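Local atomic coordinates of glycerol trinitrate reductase (Agrobacterium tumefaciens, PDB entry 5EPD), a protein that probably binds FMN and, as an old yellow enzyme relative with a TIM-barrel fold, uses it to reduce glycerol trinitrate. Residues I94-I100 against N184-A188; F178-A183 against A235-I240; W103-T107 against E187-D191; E77-Q83 against T91-Y95. All coordinates share one frame; numbering follows the deposited sequence.

Contact 1 of 4, residues I94-I100 against N184-A188; sequences IYTQAQI and NSIEA
On the outer layer of the TIM barrel, a capping box starts helix 97-112; Ile94 just before it and Gln97 and Ile100 in the first turn of the helix meet Asn184, Glu187 and Ala188 at the end of the adjacent helix 171-187. Asn184 fastens the approach to the helix: its ND2 donates to Ile94 O at 2.9 Å and 165°, with the acceptor in the plane of the amide. The two side chains lie alongside each other, pointing opposite ways, and Ile94 CG1, anti to the backbone N (chi1 -175°), comes to 3.8 Å from Asn184 CB. Ile100 fills the middle of the contact. Its CD1 touches Asn184 CG at 3.7 Å, while its other branch, CG2, packs 4.0 Å from Ala188 CB. On the solvent side Gln97 runs nearly perpendicular to Glu187; Gln97 NE2 donates to Glu187 OE1 (3.1 Å), arriving from above the carboxylate plane, and also bonds Asp101 OD1, so one amide bridges two carboxylates. In the capping box Thr96 OG1 accepts a weak bond from Gln99 N. The returning Gln99 OE1 is gripped twice, by Thr96 N at 3.0 Å and by Tyr95 N at 2.7 Å.

Contact 2 of 4, residues F178-A183 against A235-I240; sequences FRKAAA and AVAQEI
Two outer helices of the TIM barrel, 171-187 and 227-240, lie against each other here through Phe178, Arg179, Ala182 and Ala183 on the first and Ala235, Val236, Glu239 and Ile240 on the second. The segment axes run in the same general direction, crossing at -37°, and approach to 8.5 Å, a close spacing that the alanines at the interface permit. The fit is made by small bumps set between larger ones. Ala182 CB enters the hollow between Val236 and Ile240, one turn apart, touching Val236 CG1 at 3.7 Å and Ile240 CG2 at 4.1 Å. In return Val236 divides its two methyls: CG1 faces Ala182, whereas CG2 drops toward the previous turn and meets Phe178 CB at 4.1 Å. The Phe178 ring itself leads off from the interface, toward Ile81 and Leu121. On the inner side Val236 and Ile240 also rest on Thr245 of strand 245-249.

Toward solvent the apolar seam gives way to a salt bridge. Arg179 bends at chi3 (43°), and its NH1 donates to Glu239 OE1 at 3.0 Å with an angle of 156°. The oxygen lies in the guanidinium plane at its edge, yet it is approached from above its own carboxylate plane. Arg179 NE forms a further salt bridge with Asp176, so two carboxylates restrain the rotation of the guanidinium. The folded Glu239 chain lies over the Arg179 backbone and Ala183, with Glu239 CG 3.9 Å and OE2 3.4 Å from Ala183 CB.

Contact 3 of 4, residues W103-T107 against E187-D191; sequences WKKVT and EAGFD
The backbone of helix 97-112 comes close to the turn that ends helix 171-187, with Lys104 CA and Ala188 CA 4.7 Å apart. That turn is a Schellman motif, in which Gly189 takes a positive phi (86°), and it leads the TIM-barrel chain from the outer helix back toward strand 193-196. Lys104 also offers its CA-H to Ala188 O, at 3.5 Å between Lys104 CA and that oxygen. The same oxygen meets Thr107, whose chi1 of 56° places OG1 between its own N and C. From there Thr107 OG1 lies 2.9 Å from Lys104 O and 2.5 Å from Ala188 O, the latter unusually short and of doubtful precision.

The methyl branch of Thr107 does different work. CG2 stands almost squarely over the centre of the Phe190 ring, 3.6 Å from the centroid, in a CH-pi contact. Phe190 then turns its edge to the face of Trp103 in an offset edge-to-face pair, the phenyl and the six-membered indole ring having centroids 5.3 Å apart and planes inclined at 61°. Ile117 and Leu119 of strand 117-122 touch Phe190 as well, which places it between the barrel wall and the helix. Trp103 is anchored through its pyrrole nitrogen: NE1 donates to Gly93 O. At the outer edge, the extended Lys104 chain lies along the last turn of helix 171-187, its CE against Glu187 O; NZ is near the Glu187 carboxylate without a salt bridge and makes a long, weak ion pair with Asp101. Deeper in, Trp103 CB packs on Ala188 CB at 3.7 Å, and the ring pair closes to 3.3 Å between Trp103 CE3 and Phe190 CZ.

Contact 4 of 4, residues E77-Q83 against T91-Y95; sequences EATQISQ and TPGIY
Where barrel strand 73-80 ends, the chain folds back so that Gln80 and Gly93 form a single beta bridge, and residues 91-95 line the strand end before helix 97-112. Ile94 N donates to Gln80 O at 3.1 Å, while the return bond, Gln80 N to Pro92 O at 3.2 Å, is weak. The Gln80 side chain bends at chi2 (-104°) to lie across Thr91, and both ends of its amide are used. Thr91 OG1 donates to Gln80 OE1; the 2.5 Å between them is shorter than usual and its exact length doubtful. Gln80 NE2 donates to Thr91 O at 2.9 Å, from above that carbonyl plane. A water accepts from Gln80 NE2 and hydrogen-bonds Tyr95 OH. Over one face of the Tyr95 ring lies Ser82 CA, 4.1 Å from the centroid, and Gln80 O sits at the ring edge. Pro92 CD is 3.2 Å from Glu77 OE2, the other carboxylate oxygen being bonded to Tyr65. Thr79 CG2 touches Ile94 CB at 3.7 Å. The bonds at both ends limit how the Gln80 amide can turn, although OE1 also faces Pro92 O, an acceptor, at 2.9 Å; the buried loop is held by side-chain polar bonds as well as by its backbone bridge.

Contact 4 is the most buried of the four and lies nearest the centre of the chain, while contacts 1, 2 and 3 sit farther out, among the helices surrounding the barrel. Contacts 1 and 3 both join helix 97-112 to the end of helix 171-187 and share Glu187 and Ala188; contact 2 ties helix 171-187 to its other neighbour. Chemistry follows position: amide and backbone bonds dominate contact 4, whereas contacts 1, 2 and 3 are all partly exposed and have charged or amide groups at their outer edges, contact 3 adding the aromatic pair inside. Ile94 and Tyr95 link contact 4 to contact 1, and Ile81 of contact 4 packs on Phe178 and Ala181 of contact 2.

Contact 1 of 4, residues I94-I100 against N184-A188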
loop_
_atom_site.group_PDB
_atom_site.type_symbol
_atom_site.label_atom_id
_atom_site.label_comp_id
_atom_site.label_asym_id
_atom_site.label_seq_id
_atom_site.Cartn_x
_atom_site.Cartn_y
_atom_site.Cartn_z
ATOM N N ILE A 94 5.522 -8.578 8.686
ATOM C CA ILE A 94 6.435 -9.257 7.782
ATOM C C ILE A 94 7.823 -9.243 8.412
ATOM O O ILE A 94 8.821 -9.151 7.720
ATOM C CB ILE A 94 6.380 -8.636 6.357
ATOM C CG1 ILE A 94 7.237 -9.412 5.347
ATOM C CG2 ILE A 94 6.793 -7.173 6.387
ATOM C CD1 ILE A 94 6.949 -10.899 5.341
ATOM N N TYR A 95 7.885 -9.344 9.738
ATOM C CA TYR A 95 9.165 -9.245 10.436
ATOM C C TYR A 95 9.565 -10.484 11.228
ATOM O O TYR A 95 10.738 -10.600 11.569
ATOM C CB TYR A 95 9.208 -7.999 11.339
ATOM C CG TYR A 95 8.084 -7.866 12.389
ATOM C CD1 TYR A 95 6.916 -7.179 12.098
ATOM C CD2 TYR A 95 8.229 -8.390 13.669
ATOM C CE1 TYR A 95 5.912 -7.036 13.035
ATOM C CE2 TYR A 95 7.230 -8.248 14.616
ATOM C CZ TYR A 95 6.071 -7.565 14.291
ATOM O OH TYR A 95 5.068 -7.419 15.218
ATOM N N THR A 96 8.620 -11.378 11.536
ATOM C CA THR A 96 8.932 -12.644 12.222
ATOM C C THR A 96 8.713 -13.830 11.275
ATOM O O THR A 96 7.903 -13.741 10.348
ATOM C CB THR A 96 8.059 -12.870 13.468
ATOM O OG1 THR A 96 6.710 -13.127 13.064
ATOM C CG2 THR A 96 8.109 -11.692 14.400
ATOM N N GLN A 97 9.428 -14.935 11.519
ATOM C CA GLN A 97 9.256 -16.171 10.733
ATOM C C GLN A 97 7.818 -16.687 10.694
ATOM O O GLN A 97 7.374 -17.142 9.633
ATOM C CB GLN A 97 10.149 -17.307 11.253
ATOM C CG GLN A 97 10.306 -18.459 10.263
ATOM C CD GLN A 97 10.998 -18.040 8.951
ATOM O OE1 GLN A 97 11.880 -17.187 8.945
ATOM N NE2 GLN A 97 10.591 -18.646 7.836
ATOM N N ALA A 98 7.116 -16.648 11.840
ATOM C CA ALA A 98 5.683 -17.001 11.916
ATOM C C ALA A 98 4.875 -16.287 10.828
ATOM O O ALA A 98 4.118 -16.917 10.095
ATOM C CB ALA A 98 5.107 -16.671 13.290
ATOM N N GLN A 99 5.074 -14.975 10.700
ATOM C CA GLN A 99 4.386 -14.188 9.670
ATOM C C GLN A 99 4.798 -14.603 8.254
ATOM O O GLN A 99 3.950 -14.850 7.387
ATOM C CB GLN A 99 4.656 -12.703 9.884
ATOM C CG GLN A 99 4.079 -12.162 11.194
ATOM C CD GLN A 99 4.846 -10.955 11.741
ATOM O OE1 GLN A 99 5.811 -10.464 11.123
ATOM N NE2 GLN A 99 4.438 -10.491 12.931
ATOM N N ILE A 100 6.097 -14.697 8.017
ATOM C CA ILE A 100 6.586 -15.144 6.729
ATOM C C ILE A 100 5.860 -16.426 6.310
ATOM O O ILE A 100 5.291 -16.514 5.201
ATOM C CB ILE A 100 8.104 -15.388 6.784
ATOM C CG1 ILE A 100 8.833 -14.056 7.026
ATOM C CG2 ILE A 100 8.594 -16.031 5.488
ATOM C CD1 ILE A 100 10.327 -14.190 7.255
ATOM N N ASN A 184 12.282 -10.512 3.495
ATOM C CA ASN A 184 11.270 -11.407 4.077
ATOM C C ASN A 184 10.066 -11.617 3.130
ATOM O O ASN A 184 9.424 -12.677 3.151
ATOM C CB ASN A 184 10.755 -10.862 5.424
ATOM C CG ASN A 184 11.811 -10.877 6.523
ATOM O OD1 ASN A 184 12.853 -11.514 6.391
ATOM N ND2 ASN A 184 11.539 -10.175 7.617
ATOM N N SER A 185 9.756 -10.598 2.329
ATOM C CA SER A 185 8.659 -10.676 1.384
ATOM C C SER A 185 9.019 -11.615 0.252
ATOM O O SER A 185 8.155 -12.348 -0.220
ATOM C CB SER A 185 8.300 -9.294 0.833
ATOM O OG SER A 185 7.897 -8.423 1.876
ATOM N N ILE A 186 10.288 -11.601 -0.169
ATOM C CA ILE A 186 10.794 -12.556 -1.165
ATOM C C ILE A 186 10.868 -13.972 -0.610
ATOM O O ILE A 186 10.509 -14.903 -1.311
ATOM C CB ILE A 186 12.186 -12.185 -1.706
ATOM C CG1 ILE A 186 12.167 -10.785 -2.347
ATOM C CG2 ILE A 186 12.650 -13.222 -2.718
ATOM C CD1 ILE A 186 11.028 -10.526 -3.319
ATOM N N GLU A 187 11.340 -14.138 0.628
ATOM C CA GLU A 187 11.282 -15.442 1.285
ATOM C C GLU A 187 9.847 -15.976 1.238
ATOM O O GLU A 187 9.634 -17.149 0.938
ATOM C CB GLU A 187 11.775 -15.374 2.736
ATOM C CG GLU A 187 12.064 -16.744 3.367
ATOM C CD GLU A 187 12.534 -16.672 4.826
ATOM O OE1 GLU A 187 12.419 -17.703 5.547
ATOM O OE2 GLU A 187 13.024 -15.598 5.259
ATOM N N ALA A 188 8.869 -15.104 1.498
ATOM C CA ALA A 188 7.454 -15.502 1.579
ATOM C C ALA A 188 6.757 -15.787 0.213
ATOM O O ALA A 188 5.552 -16.072 0.169
ATOM C CB ALA A 188 6.681 -14.454 2.360
#

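Contact 2 of 4, residues F178-A183 against A235-I240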
loop_
_atom_site.group_PDB
_atom_site.type_symbol
_atom_site.label_atom_id
_atom_site.label_comp_id
_atom_site.label_asym_id
_atom_site.label_seq_id
_atom_site.Cartn_x
_atom_site.Cartn_y
_atom_site.Cartn_z
ATOM N N PHE A 178 12.861 -1.754 6.770
ATOM C CA PHE A 178 12.303 -1.889 5.418
ATOM C C PHE A 178 13.147 -2.836 4.561
ATOM O O PHE A 178 12.601 -3.691 3.838
ATOM C CB PHE A 178 12.212 -0.550 4.691
ATOM C CG PHE A 178 11.000 0.265 5.043
ATOM C CD1 PHE A 178 9.764 -0.012 4.466
ATOM C CD2 PHE A 178 11.093 1.338 5.920
ATOM C CE1 PHE A 178 8.641 0.759 4.772
ATOM C CE2 PHE A 178 9.977 2.114 6.240
ATOM C CZ PHE A 178 8.747 1.832 5.661
ATOM N N ARG A 179 14.470 -2.667 4.614
ATOM C CA ARG A 179 15.380 -3.502 3.831
ATOM C C ARG A 179 15.124 -4.968 4.151
ATOM O O ARG A 179 14.952 -5.793 3.263
ATOM C CB ARG A 179 16.850 -3.163 4.123
ATOM C CG ARG A 179 17.813 -3.731 3.079
ATOM C CD ARG A 179 19.257 -3.845 3.569
ATOM N NE ARG A 179 19.336 -4.371 4.937
ATOM C CZ ARG A 179 19.342 -5.666 5.286
ATOM N NH1 ARG A 179 19.292 -6.642 4.378
ATOM N NH2 ARG A 179 19.409 -5.991 6.573
ATOM N N LYS A 180 15.104 -5.279 5.435
ATOM C CA LYS A 180 14.921 -6.635 5.905
ATOM C C LYS A 180 13.492 -7.087 5.563
ATOM O O LYS A 180 13.279 -8.230 5.123
ATOM C CB LYS A 180 15.203 -6.662 7.413
ATOM C CG LYS A 180 15.323 -8.017 8.073
ATOM C CD LYS A 180 15.040 -7.868 9.573
ATOM C CE LYS A 180 13.532 -7.851 9.894
ATOM N NZ LYS A 180 13.142 -6.893 10.973
ATOM N N ALA A 181 12.513 -6.195 5.716
ATOM C CA ALA A 181 11.126 -6.569 5.409
ATOM C C ALA A 181 10.934 -6.929 3.926
ATOM O O ALA A 181 10.147 -7.810 3.606
ATOM C CB ALA A 181 10.132 -5.495 5.855
ATOM N N ALA A 182 11.659 -6.271 3.031
ATOM C CA ALA A 182 11.626 -6.636 1.617
ATOM C C ALA A 182 12.173 -8.044 1.381
ATOM O O ALA A 182 11.572 -8.810 0.637
ATOM C CB ALA A 182 12.397 -5.634 0.780
ATOM N N ALA A 183 13.294 -8.400 2.009
ATOM C CA ALA A 183 13.867 -9.747 1.815
ATOM C C ALA A 183 13.011 -10.845 2.425
ATOM O O ALA A 183 13.037 -11.974 1.950
ATOM C CB ALA A 183 15.283 -9.817 2.365
ATOM N N ALA A 235 17.283 1.318 -0.637
ATOM C CA ALA A 235 17.711 0.145 0.120
ATOM C C ALA A 235 16.892 -1.091 -0.232
ATOM O O ALA A 235 17.439 -2.183 -0.324
ATOM C CB ALA A 235 17.627 0.422 1.605
ATOM N N VAL A 236 15.585 -0.919 -0.408
ATOM C CA VAL A 236 14.713 -2.011 -0.809
ATOM C C VAL A 236 15.071 -2.458 -2.224
ATOM O O VAL A 236 15.187 -3.644 -2.486
ATOM C CB VAL A 236 13.219 -1.603 -0.737
ATOM C CG1 VAL A 236 12.330 -2.636 -1.426
ATOM C CG2 VAL A 236 12.781 -1.420 0.707
ATOM N N ALA A 237 15.249 -1.498 -3.129
ATOM C CA ALA A 237 15.619 -1.805 -4.507
ATOM C C ALA A 237 16.943 -2.568 -4.590
ATOM O O ALA A 237 17.080 -3.469 -5.412
ATOM C CB ALA A 237 15.686 -0.532 -5.340
ATOM N N GLN A 238 17.912 -2.217 -3.743
ATOM C CA GLN A 238 19.217 -2.903 -3.760
ATOM C C GLN A 238 19.110 -4.320 -3.223
ATOM O O GLN A 238 19.634 -5.255 -3.826
ATOM C CB GLN A 238 20.285 -2.135 -2.978
ATOM C CG GLN A 238 21.342 -1.483 -3.856
ATOM C CD GLN A 238 22.559 -1.101 -3.056
ATOM O OE1 GLN A 238 22.917 0.076 -2.968
ATOM N NE2 GLN A 238 23.185 -2.090 -2.428
ATOM N N GLU A 239 18.428 -4.466 -2.096
ATOM C CA GLU A 239 18.224 -5.760 -1.490
ATOM C C GLU A 239 17.649 -6.785 -2.461
ATOM O O GLU A 239 18.128 -7.919 -2.495
ATOM C CB GLU A 239 17.277 -5.633 -0.292
ATOM C CG GLU A 239 17.002 -6.943 0.460
ATOM C CD GLU A 239 18.253 -7.558 1.057
ATOM O OE1 GLU A 239 19.162 -6.786 1.419
ATOM O OE2 GLU A 239 18.322 -8.806 1.167
ATOM N N ILE A 240 16.611 -6.412 -3.212
ATOM C CA ILE A 240 15.856 -7.397 -4.004
ATOM C C ILE A 240 15.772 -7.131 -5.501
ATOM O O ILE A 240 15.307 -7.992 -6.235
ATOM C CB ILE A 240 14.413 -7.556 -3.469
ATOM C CG1 ILE A 240 13.548 -6.325 -3.778
ATOM C CG2 ILE A 240 14.431 -7.820 -1.968
ATOM C CD1 ILE A 240 12.087 -6.496 -3.403
#

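Contact 3 of 4, residues W103-T107 against E187-D191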
loop_
_atom_site.group_PDB
_atom_site.type_symbol
_atom_site.label_atom_id
_atom_site.label_comp_id
_atom_site.label_asym_id
_atom_site.label_seq_id
_atom_site.Cartn_x
_atom_site.Cartn_y
_atom_site.Cartn_z
ATOM N N TRP A 103 2.400 -16.028 5.304
ATOM C CA TRP A 103 2.323 -15.404 3.983
ATOM C C TRP A 103 2.606 -16.369 2.842
ATOM O O TRP A 103 2.151 -16.131 1.705
ATOM C CB TRP A 103 3.306 -14.229 3.861
ATOM C CG TRP A 103 2.850 -12.989 4.531
ATOM C CD1 TRP A 103 3.416 -12.382 5.614
ATOM C CD2 TRP A 103 1.727 -12.184 4.156
ATOM N NE1 TRP A 103 2.714 -11.243 5.937
ATOM C CE2 TRP A 103 1.669 -11.101 5.063
ATOM C CE3 TRP A 103 0.766 -12.270 3.137
ATOM C CZ2 TRP A 103 0.685 -10.112 4.990
ATOM C CZ3 TRP A 103 -0.217 -11.285 3.068
ATOM C CH2 TRP A 103 -0.244 -10.219 3.995
ATOM N N LYS A 104 3.385 -17.420 3.118
ATOM C CA LYS A 104 3.739 -18.395 2.070
ATOM C C LYS A 104 2.505 -19.101 1.556
ATOM O O LYS A 104 2.362 -19.319 0.358
ATOM C CB LYS A 104 4.741 -19.427 2.568
ATOM C CG LYS A 104 6.180 -18.960 2.557
ATOM C CD LYS A 104 7.032 -19.975 3.292
ATOM C CE LYS A 104 8.511 -19.707 3.128
ATOM N NZ LYS A 104 9.270 -20.419 4.191
ATOM N N LYS A 105 1.614 -19.445 2.472
ATOM C CA LYS A 105 0.369 -20.062 2.099
ATOM C C LYS A 105 -0.468 -19.145 1.192
ATOM O O LYS A 105 -1.146 -19.614 0.273
ATOM C CB LYS A 105 -0.415 -20.403 3.347
ATOM C CG LYS A 105 0.286 -21.359 4.296
ATOM C CD LYS A 105 -0.773 -22.041 5.157
ATOM C CE LYS A 105 -0.195 -23.066 6.112
ATOM N NZ LYS A 105 0.254 -22.384 7.352
ATOM N N VAL A 106 -0.422 -17.840 1.456
ATOM C CA VAL A 106 -1.197 -16.850 0.689
ATOM C C VAL A 106 -0.592 -16.649 -0.695
ATOM O O VAL A 106 -1.313 -16.675 -1.680
ATOM C CB VAL A 106 -1.274 -15.497 1.433
ATOM C CG1 VAL A 106 -2.049 -14.459 0.623
ATOM C CG2 VAL A 106 -1.904 -15.695 2.809
ATOM N N THR A 107 0.725 -16.458 -0.776
ATOM C CA THR A 107 1.413 -16.372 -2.076
ATOM C C THR A 107 1.203 -17.650 -2.922
ATOM O O THR A 107 0.983 -17.583 -4.126
ATOM C CB THR A 107 2.928 -16.056 -1.911
ATOM O OG1 THR A 107 3.544 -17.030 -1.056
ATOM C CG2 THR A 107 3.115 -14.646 -1.302
ATOM N N GLU A 187 11.340 -14.138 0.628
ATOM C CA GLU A 187 11.282 -15.442 1.285
ATOM C C GLU A 187 9.847 -15.976 1.238
ATOM O O GLU A 187 9.634 -17.149 0.938
ATOM C CB GLU A 187 11.775 -15.374 2.736
ATOM C CG GLU A 187 12.064 -16.744 3.367
ATOM C CD GLU A 187 12.534 -16.672 4.826
ATOM O OE1 GLU A 187 12.419 -17.703 5.547
ATOM O OE2 GLU A 187 13.024 -15.598 5.259
ATOM N N ALA A 188 8.869 -15.104 1.498
ATOM C CA ALA A 188 7.454 -15.502 1.579
ATOM C C ALA A 188 6.757 -15.787 0.213
ATOM O O ALA A 188 5.552 -16.072 0.169
ATOM C CB ALA A 188 6.681 -14.454 2.360
ATOM N N GLY A 189 7.514 -15.703 -0.885
ATOM C CA GLY A 189 7.011 -16.007 -2.220
ATOM C C GLY A 189 6.334 -14.847 -2.934
ATOM O O GLY A 189 5.633 -15.058 -3.917
ATOM N N PHE A 190 6.522 -13.614 -2.460
ATOM C CA PHE A 190 5.896 -12.473 -3.129
ATOM C C PHE A 190 6.656 -12.195 -4.403
ATOM O O PHE A 190 7.841 -12.471 -4.490
ATOM C CB PHE A 190 5.869 -11.226 -2.243
ATOM C CG PHE A 190 4.766 -11.233 -1.219
ATOM C CD1 PHE A 190 3.514 -10.737 -1.535
ATOM C CD2 PHE A 190 4.985 -11.720 0.062
ATOM C CE1 PHE A 190 2.504 -10.726 -0.597
ATOM C CE2 PHE A 190 3.973 -11.714 1.004
ATOM C CZ PHE A 190 2.730 -11.219 0.673
ATOM N N ASP A 191 5.949 -11.645 -5.378
ATOM C CA ASP A 191 6.522 -11.290 -6.677
ATOM C C ASP A 191 7.226 -9.924 -6.647
ATOM O O ASP A 191 7.824 -9.515 -7.632
ATOM C CB ASP A 191 5.411 -11.317 -7.736
ATOM C CG ASP A 191 4.679 -12.649 -7.759
ATOM O OD1 ASP A 191 5.365 -13.662 -7.971
ATOM O OD2 ASP A 191 3.445 -12.713 -7.504
#

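Contact 4 of 4, residues E77-Q83 against T91-Y95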
loop_
_atom_site.group_PDB
_atom_site.type_symbol
_atom_site.label_atom_id
_atom_site.label_comp_id
_atom_site.label_asym_id
_atom_site.label_seq_id
_atom_site.Cartn_x
_atom_site.Cartn_y
_atom_site.Cartn_z
ATOM N N GLU A 77 -2.832 -5.857 1.456
ATOM C CA GLU A 77 -3.035 -4.975 2.577
ATOM C C GLU A 77 -1.703 -4.476 3.093
ATOM O O GLU A 77 -0.692 -5.211 3.095
ATOM C CB GLU A 77 -3.749 -5.729 3.697
ATOM C CG GLU A 77 -3.030 -7.014 4.149
ATOM C CD GLU A 77 -3.976 -7.990 4.849
ATOM O OE1 GLU A 77 -4.408 -9.013 4.246
ATOM O OE2 GLU A 77 -4.282 -7.730 6.030
ATOM N N ALA A 78 -1.700 -3.219 3.514
ATOM C CA ALA A 78 -0.541 -2.655 4.198
ATOM C C ALA A 78 -0.124 -3.572 5.369
ATOM O O ALA A 78 -0.971 -4.004 6.168
ATOM C CB ALA A 78 -0.857 -1.258 4.707
ATOM N N THR A 79 1.182 -3.849 5.434
ATOM C CA THR A 79 1.756 -4.900 6.254
ATOM C C THR A 79 3.032 -4.316 6.947
ATOM O O THR A 79 4.045 -4.009 6.288
ATOM C CB THR A 79 2.033 -6.151 5.372
ATOM O OG1 THR A 79 0.793 -6.792 5.023
ATOM C CG2 THR A 79 2.968 -7.180 6.075
ATOM N N GLN A 80 2.938 -4.111 8.268
ATOM C CA GLN A 80 4.024 -3.505 9.074
ATOM C C GLN A 80 5.346 -4.285 9.086
ATOM O O GLN A 80 5.387 -5.528 9.208
ATOM C CB GLN A 80 3.603 -3.303 10.516
ATOM C CG GLN A 80 3.232 -4.601 11.223
ATOM C CD GLN A 80 1.731 -4.779 11.390
ATOM O OE1 GLN A 80 0.919 -4.281 10.598
ATOM N NE2 GLN A 80 1.353 -5.509 12.426
ATOM N N ILE A 81 6.418 -3.508 8.981
ATOM C CA ILE A 81 7.787 -4.027 8.987
ATOM C C ILE A 81 8.347 -4.265 10.424
ATOM O O ILE A 81 9.352 -4.971 10.603
ATOM C CB ILE A 81 8.686 -3.068 8.193
ATOM C CG1 ILE A 81 8.788 -1.692 8.882
ATOM C CG2 ILE A 81 8.142 -2.934 6.774
ATOM C CD1 ILE A 81 9.765 -0.738 8.223
ATOM N N SER A 82 7.687 -3.669 11.423
ATOM C CA SER A 82 8.040 -3.774 12.841
ATOM C C SER A 82 6.779 -3.474 13.623
ATOM O O SER A 82 5.819 -2.960 13.054
ATOM C CB SER A 82 9.071 -2.720 13.183
ATOM O OG SER A 82 8.554 -1.425 12.917
ATOM N N GLN A 83 6.756 -3.759 14.917
ATOM C CA GLN A 83 5.578 -3.402 15.737
ATOM C C GLN A 83 5.501 -1.887 15.968
ATOM O O GLN A 83 4.410 -1.321 16.190
ATOM C CB GLN A 83 5.620 -4.141 17.064
ATOM C CG GLN A 83 4.374 -4.037 17.906
ATOM C CD GLN A 83 4.621 -4.612 19.289
ATOM O OE1 GLN A 83 5.370 -5.565 19.433
ATOM N NE2 GLN A 83 4.029 -4.013 20.311
ATOM N N THR A 91 -3.533 -5.872 11.991
ATOM C CA THR A 91 -2.926 -5.821 10.697
ATOM C C THR A 91 -1.708 -6.779 10.760
ATOM O O THR A 91 -1.079 -6.937 11.792
ATOM C CB THR A 91 -2.543 -4.371 10.307
ATOM O OG1 THR A 91 -1.498 -3.900 11.152
ATOM C CG2 THR A 91 -3.719 -3.423 10.442
ATOM N N PRO A 92 -1.390 -7.443 9.644
ATOM C CA PRO A 92 -0.303 -8.433 9.674
ATOM C C PRO A 92 1.079 -7.860 9.579
ATOM O O PRO A 92 1.253 -6.731 9.141
ATOM C CB PRO A 92 -0.570 -9.292 8.416
ATOM C CG PRO A 92 -1.271 -8.364 7.479
ATOM C CD PRO A 92 -2.144 -7.491 8.368
ATOM N N GLY A 93 2.065 -8.689 9.908
ATOM C CA GLY A 93 3.470 -8.275 9.871
ATOM C C GLY A 93 4.274 -8.994 8.819
ATOM O O GLY A 93 3.782 -9.885 8.110
ATOM N N ILE A 94 5.522 -8.578 8.686
ATOM C CA ILE A 94 6.435 -9.257 7.782
ATOM C C ILE A 94 7.823 -9.243 8.412
ATOM O O ILE A 94 8.821 -9.151 7.720
ATOM C CB ILE A 94 6.380 -8.636 6.357
ATOM C CG1 ILE A 94 7.237 -9.412 5.347
ATOM C CG2 ILE A 94 6.793 -7.173 6.387
ATOM C CD1 ILE A 94 6.949 -10.899 5.341
ATOM N N TYR A 95 7.885 -9.344 9.738
ATOM C CA TYR A 95 9.165 -9.245 10.436
ATOM C C TYR A 95 9.565 -10.484 11.228
ATOM O O TYR A 95 10.738 -10.600 11.569
ATOM C CB TYR A 95 9.208 -7.999 11.339
ATOM C CG TYR A 95 8.084 -7.866 12.389
ATOM C CD1 TYR A 95 6.916 -7.179 12.098
ATOM C CD2 TYR A 95 8.229 -8.390 13.669
ATOM C CE1 TYR A 95 5.912 -7.036 13.035
ATOM C CE2 TYR A 95 7.230 -8.248 14.616
ATOM C CZ TYR A 95 6.071 -7.565 14.291
ATOM O OH TYR A 95 5.068 -7.419 15.218
HETATM O O HOH W 1 3.210 -5.739 14.914
#